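Local atomic coordinates of dihydroorotase (Saccharomyces cerevisiae S288C, PDB entry 6L0A), a protein that catalyses the reversible, zinc-dependent interconversion of N-carbamoyl-L-aspartate (ureidosuccinate) and dihydroorotate, the third step of de novo pyrimidine biosynthesis. Residues I287-E292 and D353-S358; Q332-V337 and P348-D353. All coordinates share one frame; numbering follows the deposited sequence.

Interaction 1: residues I287-E292 and D353-S358; sequences IAQVFE and DKLSWS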
loop_
_atom_site.group_PDB
_atom_site.type_symbol
_atom_site.label_atom_id
_atom_site.label_comp_id
_atom_site.label_asym_id
_atom_site.label_seq_id
_atom_site.Cartn_x
_atom_site.Cartn_y
_atom_site.Cartn_z
ATOM N N ILE C 287 7.828 -6.898 21.145
ATOM C CA ILE C 287 8.818 -5.867 21.420
ATOM C C ILE C 287 10.141 -6.499 21.844
ATOM O O ILE C 287 11.224 -6.030 21.473
ATOM C CB ILE C 287 8.276 -4.901 22.486
ATOM C CG1 ILE C 287 6.980 -4.245 21.990
ATOM C CG2 ILE C 287 9.315 -3.859 22.815
ATOM C CD1 ILE C 287 7.185 -3.380 20.756
ATOM N N ALA C 288 10.067 -7.566 22.638
ATOM C CA ALA C 288 11.274 -8.252 23.081
ATOM C C ALA C 288 12.059 -8.787 21.893
ATOM O O ALA C 288 13.296 -8.771 21.895
ATOM C CB ALA C 288 10.904 -9.381 24.038
ATOM N N GLN C 289 11.357 -9.237 20.853
ATOM C CA GLN C 289 12.037 -9.686 19.643
ATOM C C GLN C 289 12.936 -8.591 19.088
ATOM O O GLN C 289 14.093 -8.842 18.720
ATOM C CB GLN C 289 11.006 -10.123 18.601
ATOM C CG GLN C 289 11.574 -11.009 17.496
ATOM C CD GLN C 289 12.196 -12.271 18.051
ATOM O OE1 GLN C 289 11.596 -12.959 18.884
ATOM N NE2 GLN C 289 13.408 -12.586 17.596
ATOM N N VAL C 290 12.425 -7.363 19.037
ATOM C CA VAL C 290 13.182 -6.248 18.477
ATOM C C VAL C 290 14.374 -5.908 19.357
ATOM O O VAL C 290 15.494 -5.710 18.866
ATOM C CB VAL C 290 12.262 -5.030 18.291
ATOM C CG1 VAL C 290 13.062 -3.831 17.775
ATOM C CG2 VAL C 290 11.121 -5.399 17.360
ATOM N N PHE C 291 14.155 -5.822 20.670
ATOM C CA PHE C 291 15.242 -5.427 21.556
ATOM C C PHE C 291 16.334 -6.492 21.610
ATOM O O PHE C 291 17.516 -6.158 21.725
ATOM C CB PHE C 291 14.692 -5.132 22.950
ATOM C CG PHE C 291 14.079 -3.755 23.084
ATOM C CD1 PHE C 291 12.883 -3.446 22.450
ATOM C CD2 PHE C 291 14.700 -2.777 23.844
ATOM C CE1 PHE C 291 12.313 -2.186 22.581
ATOM C CE2 PHE C 291 14.143 -1.511 23.976
ATOM C CZ PHE C 291 12.940 -1.218 23.339
ATOM N N GLU C 292 15.963 -7.762 21.486
ATOM C CA GLU C 292 16.967 -8.820 21.402
ATOM C C GLU C 292 17.790 -8.687 20.128
ATOM O O GLU C 292 19.027 -8.682 20.166
ATOM C CB GLU C 292 16.292 -10.186 21.460
ATOM C CG GLU C 292 17.230 -11.325 21.085
ATOM C CD GLU C 292 16.913 -12.602 21.817
ATOM O OE1 GLU C 292 15.794 -13.127 21.635
ATOM O OE2 GLU C 292 17.783 -13.078 22.579
ATOM N N ASP C 353 4.672 -16.904 12.821
ATOM C CA ASP C 353 6.097 -16.692 13.013
ATOM C C ASP C 353 6.553 -17.204 14.377
ATOM O O ASP C 353 5.750 -17.519 15.259
ATOM C CB ASP C 353 6.451 -15.214 12.887
ATOM C CG ASP C 353 6.361 -14.710 11.464
ATOM O OD1 ASP C 353 6.099 -15.527 10.553
ATOM O OD2 ASP C 353 6.559 -13.493 11.263
ATOM N N LYS C 354 7.873 -17.259 14.541
ATOM C CA LYS C 354 8.506 -17.599 15.809
ATOM C C LYS C 354 8.814 -16.342 16.609
ATOM O O LYS C 354 9.195 -15.313 16.043
ATOM C CB LYS C 354 9.811 -18.362 15.574
ATOM C CG LYS C 354 9.675 -19.855 15.400
ATOM C CD LYS C 354 11.052 -20.486 15.239
ATOM C CE LYS C 354 11.123 -21.350 13.992
ATOM N NZ LYS C 354 11.162 -20.530 12.748
ATOM N N LEU C 355 8.665 -16.444 17.930
ATOM C CA LEU C 355 9.094 -15.419 18.873
ATOM C C LEU C 355 10.027 -16.064 19.889
ATOM O O LEU C 355 9.736 -17.151 20.393
ATOM C CB LEU C 355 7.895 -14.775 19.579
ATOM C CG LEU C 355 6.969 -13.904 18.722
ATOM C CD1 LEU C 355 5.833 -13.360 19.560
ATOM C CD2 LEU C 355 7.764 -12.776 18.108
ATOM N N SER C 356 11.147 -15.400 20.181
ATOM C CA SER C 356 12.153 -15.978 21.070
ATOM C C SER C 356 11.745 -15.944 22.540
ATOM O O SER C 356 12.317 -16.692 23.345
ATOM C CB SER C 356 13.490 -15.246 20.903
ATOM O OG SER C 356 14.149 -15.625 19.705
ATOM N N TRP C 357 10.781 -15.104 22.912
ATOM C CA TRP C 357 10.424 -14.886 24.305
ATOM C C TRP C 357 8.948 -15.164 24.553
ATOM O O TRP C 357 8.117 -15.112 23.645
ATOM C CB TRP C 357 10.732 -13.453 24.730
ATOM C CG TRP C 357 12.156 -13.096 24.614
ATOM C CD1 TRP C 357 12.799 -12.656 23.501
ATOM C CD2 TRP C 357 13.131 -13.139 25.656
ATOM N NE1 TRP C 357 14.119 -12.415 23.783
ATOM C CE2 TRP C 357 14.349 -12.706 25.102
ATOM C CE3 TRP C 357 13.093 -13.504 27.007
ATOM C CZ2 TRP C 357 15.525 -12.630 25.850
ATOM C CZ3 TRP C 357 14.259 -13.424 27.749
ATOM C CH2 TRP C 357 15.455 -12.988 27.172
ATOM N N SER C 358 8.639 -15.453 25.814
ATOM C CA SER C 358 7.278 -15.622 26.299
ATOM C C SER C 358 7.115 -14.736 27.529
ATOM O O SER C 358 8.091 -14.193 28.051
ATOM C CB SER C 358 6.973 -17.091 26.635
ATOM O OG SER C 358 7.364 -17.949 25.570
HETATM O O HOH W 1 10.356 -12.493 21.387
#
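Ala288 and Gln289 of helix 283-293 lie against Trp357 and Ser356, where strand 354-362 is briefly interrupted. The CA atoms of Gln289 and Ser356 are 6.5 Å apart. Lys354 and Leu355 are extended, the chain kinks at Ser356, and Ser358 resumes the strand. The backbone N-H of Ser356, just before the chain bends, points to the helix, and the amide of Gln289 accepts it: Ser356 N to Gln289 OE1 is 2.8 Å, almost straight at 173° and in the carbonyl plane. Gln289 reaches it with CG opposite its own backbone N (chi1 -161°) and a bend at chi2. Water 1 donates a second hydrogen bond to Gln289 OE1 at 2.8 Å and accepts a weak one from the Trp357 backbone N, so the oxygen holds the Ser356 N-H directly and that of Trp357 only weakly, through the water. Gln289 NE2 bonds Glu293 within the helix, which helps to fix the rotation of the amide. One turn further on, Glu292 OE1 takes the indole N-H in a weak bond, 2.8 Å from Trp357 NE1, with the carboxylate tilted 40° from the ring plane. The same OE1 lies 3.2 Å from Ser356 CB, while OE2 forms a salt bridge with Lys329. Ala288 CB approaches the pyrrole part of the ring obliquely, 3.8 Å from Trp357 CD1, and Leu327 also packs on the indole. This is helix-on-sheet packing far from the zinc site, joining a helix downstream of strand 253-255 to the antiparallel sheet that accompanies the TIM barrel in this amidohydrolase.

Interaction 2: residues Q332-V337 and P348-D353; sequences QVIPQV and PFKAGD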
loop_
_atom_site.group_PDB
_atom_site.type_symbol
_atom_site.label_atom_id
_atom_site.label_comp_id
_atom_site.label_asym_id
_atom_site.label_seq_id
_atom_site.Cartn_x
_atom_site.Cartn_y
_atom_site.Cartn_z
ATOM N N GLN C 332 8.188 -19.549 21.045
ATOM C CA GLN C 332 6.790 -19.882 20.802
ATOM C C GLN C 332 6.406 -19.477 19.386
ATOM O O GLN C 332 7.103 -18.699 18.729
ATOM C CB GLN C 332 5.858 -19.199 21.807
ATOM C CG GLN C 332 5.927 -17.679 21.759
ATOM C CD GLN C 332 4.948 -17.020 22.709
ATOM O OE1 GLN C 332 3.778 -17.401 22.779
ATOM N NE2 GLN C 332 5.429 -16.026 23.456
ATOM N N VAL C 333 5.276 -20.009 18.930
ATOM C CA VAL C 333 4.815 -19.840 17.557
ATOM C C VAL C 333 3.483 -19.111 17.600
ATOM O O VAL C 333 2.528 -19.587 18.228
ATOM C CB VAL C 333 4.684 -21.186 16.825
ATOM C CG1 VAL C 333 3.857 -21.028 15.552
ATOM C CG2 VAL C 333 6.066 -21.752 16.503
ATOM N N ILE C 334 3.425 -17.956 16.946
ATOM C CA ILE C 334 2.173 -17.192 16.883
ATOM C C ILE C 334 1.142 -17.992 16.098
ATOM O O ILE C 334 1.453 -18.483 15.000
ATOM C CB ILE C 334 2.417 -15.826 16.233
ATOM C CG1 ILE C 334 3.459 -15.035 17.026
ATOM C CG2 ILE C 334 1.116 -15.047 16.117
ATOM C CD1 ILE C 334 4.136 -13.943 16.223
ATOM N N PRO C 335 -0.080 -18.144 16.599
ATOM C CA PRO C 335 -1.101 -18.893 15.860
ATOM C C PRO C 335 -1.491 -18.189 14.570
ATOM O O PRO C 335 -1.171 -17.020 14.337
ATOM C CB PRO C 335 -2.285 -18.945 16.832
ATOM C CG PRO C 335 -2.052 -17.815 17.783
ATOM C CD PRO C 335 -0.562 -17.702 17.918
ATOM N N GLN C 336 -2.237 -18.922 13.732
ATOM C CA GLN C 336 -2.730 -18.367 12.476
ATOM C C GLN C 336 -3.933 -17.465 12.691
ATOM O O GLN C 336 -4.119 -16.496 11.944
ATOM C CB GLN C 336 -3.107 -19.491 11.503
ATOM C CG GLN C 336 -1.932 -20.341 11.045
ATOM C CD GLN C 336 -0.936 -19.559 10.215
ATOM O OE1 GLN C 336 -1.284 -18.559 9.582
ATOM N NE2 GLN C 336 0.312 -20.020 10.197
ATOM N N VAL C 337 -4.764 -17.774 13.689
ATOM C CA VAL C 337 -6.000 -17.052 13.956
ATOM C C VAL C 337 -6.152 -16.900 15.466
ATOM O O VAL C 337 -5.676 -17.734 16.242
ATOM C CB VAL C 337 -7.216 -17.783 13.339
ATOM C CG1 VAL C 337 -8.492 -16.996 13.532
ATOM C CG2 VAL C 337 -6.993 -18.050 11.854
ATOM N N PRO C 348 -3.723 -12.347 13.889
ATOM C CA PRO C 348 -2.744 -11.598 14.680
ATOM C C PRO C 348 -1.539 -11.183 13.849
ATOM O O PRO C 348 -1.216 -11.774 12.813
ATOM C CB PRO C 348 -2.339 -12.600 15.766
ATOM C CG PRO C 348 -2.454 -13.947 15.049
ATOM C CD PRO C 348 -3.658 -13.801 14.159
ATOM N N PHE C 349 -0.871 -10.141 14.338
ATOM C CA PHE C 349 0.378 -9.694 13.744
ATOM C C PHE C 349 1.389 -10.835 13.697
ATOM O O PHE C 349 1.569 -11.563 14.682
ATOM C CB PHE C 349 0.931 -8.523 14.558
ATOM C CG PHE C 349 2.197 -7.950 14.026
ATOM C CD1 PHE C 349 2.280 -7.520 12.713
ATOM C CD2 PHE C 349 3.309 -7.830 14.847
ATOM C CE1 PHE C 349 3.447 -6.993 12.229
ATOM C CE2 PHE C 349 4.477 -7.293 14.376
ATOM C CZ PHE C 349 4.552 -6.876 13.061
ATOM N N LYS C 350 2.040 -10.996 12.544
ATOM C CA LYS C 350 3.123 -11.968 12.357
ATOM C C LYS C 350 2.642 -13.398 12.572
ATOM O O LYS C 350 3.402 -14.254 13.035
ATOM C CB LYS C 350 4.315 -11.666 13.268
ATOM C CG LYS C 350 5.221 -10.558 12.750
ATOM C CD LYS C 350 6.279 -10.173 13.760
ATOM C CE LYS C 350 7.157 -11.361 14.140
ATOM N NZ LYS C 350 8.121 -11.717 13.056
ATOM N N ALA C 351 1.384 -13.652 12.223
ATOM C CA ALA C 351 0.785 -14.969 12.372
ATOM C C ALA C 351 1.676 -16.051 11.771
ATOM O O ALA C 351 2.174 -15.914 10.649
ATOM C CB ALA C 351 -0.592 -14.987 11.709
ATOM N N GLY C 352 1.907 -17.112 12.552
ATOM C CA GLY C 352 2.729 -18.223 12.125
ATOM C C GLY C 352 4.206 -18.083 12.408
ATOM O O GLY C 352 4.940 -19.069 12.253
ATOM N N ASP C 353 4.672 -16.904 12.821
ATOM C CA ASP C 353 6.097 -16.692 13.013
ATOM C C ASP C 353 6.553 -17.204 14.377
ATOM O O ASP C 353 5.750 -17.519 15.259
ATOM C CB ASP C 353 6.451 -15.214 12.887
ATOM C CG ASP C 353 6.361 -14.710 11.464
ATOM O OD1 ASP C 353 6.099 -15.527 10.553
ATOM O OD2 ASP C 353 6.559 -13.493 11.263
#
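Ile334 is held through both its backbone N-H and its C=O by the turn that ends at Asp353. Its N-H goes to the carbonyl of Asp353, with Ile334 N and Asp353 O 2.9 Å apart and the donor nearly in line with the C=O. Its own carbonyl accepts from the next residue back, Gly352 N to Ile334 O at 2.8 Å, but here the donor stands 49° out of the carbonyl plane. Two type II turns, Pro348 to Ala351 and Lys350 to Asp353, follow one another so closely that they share residues. Gly352 sits at the third position of the second turn with a positive phi, and Asp353 N closes that turn on Lys350 O. Across the same turn, Lys350 NZ forms a salt bridge to Asp353 OD2 at 3.0 Å, reaching the anti side of the carboxylate. Around these bonds carbon atoms pack on one another and on carbonyl oxygens. The side chain of Ile334 runs into the curl of the turns: with chi1 -59° and an extended chi2, CD1 crosses Lys350, 3.3 Å from Lys350 O and 3.7 Å from Lys350 CB, while CG2 turns to the Pro348 ring, 3.9 Å from Pro348 CG. The same Pro348 CG is 3.4 Å from Pro335 O, and Ala351 CB abuts that oxygen at 3.4 Å. Polar recognition across this contact thus runs through the main chain, with Ile334, Pro348 and Ala351 packing around it; the one salt bridge spans the turn itself and does not join the two segments.

In the fold
Interactions 1 and 2 have Asp353 in common and centres about 12 Å apart; residues 332-353 are nested within the loop that interaction 1 closes. Strand 332-333 pairs antiparallel with strand 354-362, and the turns of interaction 2 lead directly into the latter, which meets the helix in interaction 1. Probable hydrogen bonds join them, from Leu355 N to Gln332 O at 2.9 Å and from Gln332 NE2 to Trp357 O at 2.8 Å, and Ile334 CD1 packs 3.8 Å from Leu355 CG. Interaction 1 is remote from the catalytic centre; in interaction 2 the Phe349 side chain lies about 11 Å from that of the zinc ligand Asp258 and about 13 Å from bound malate.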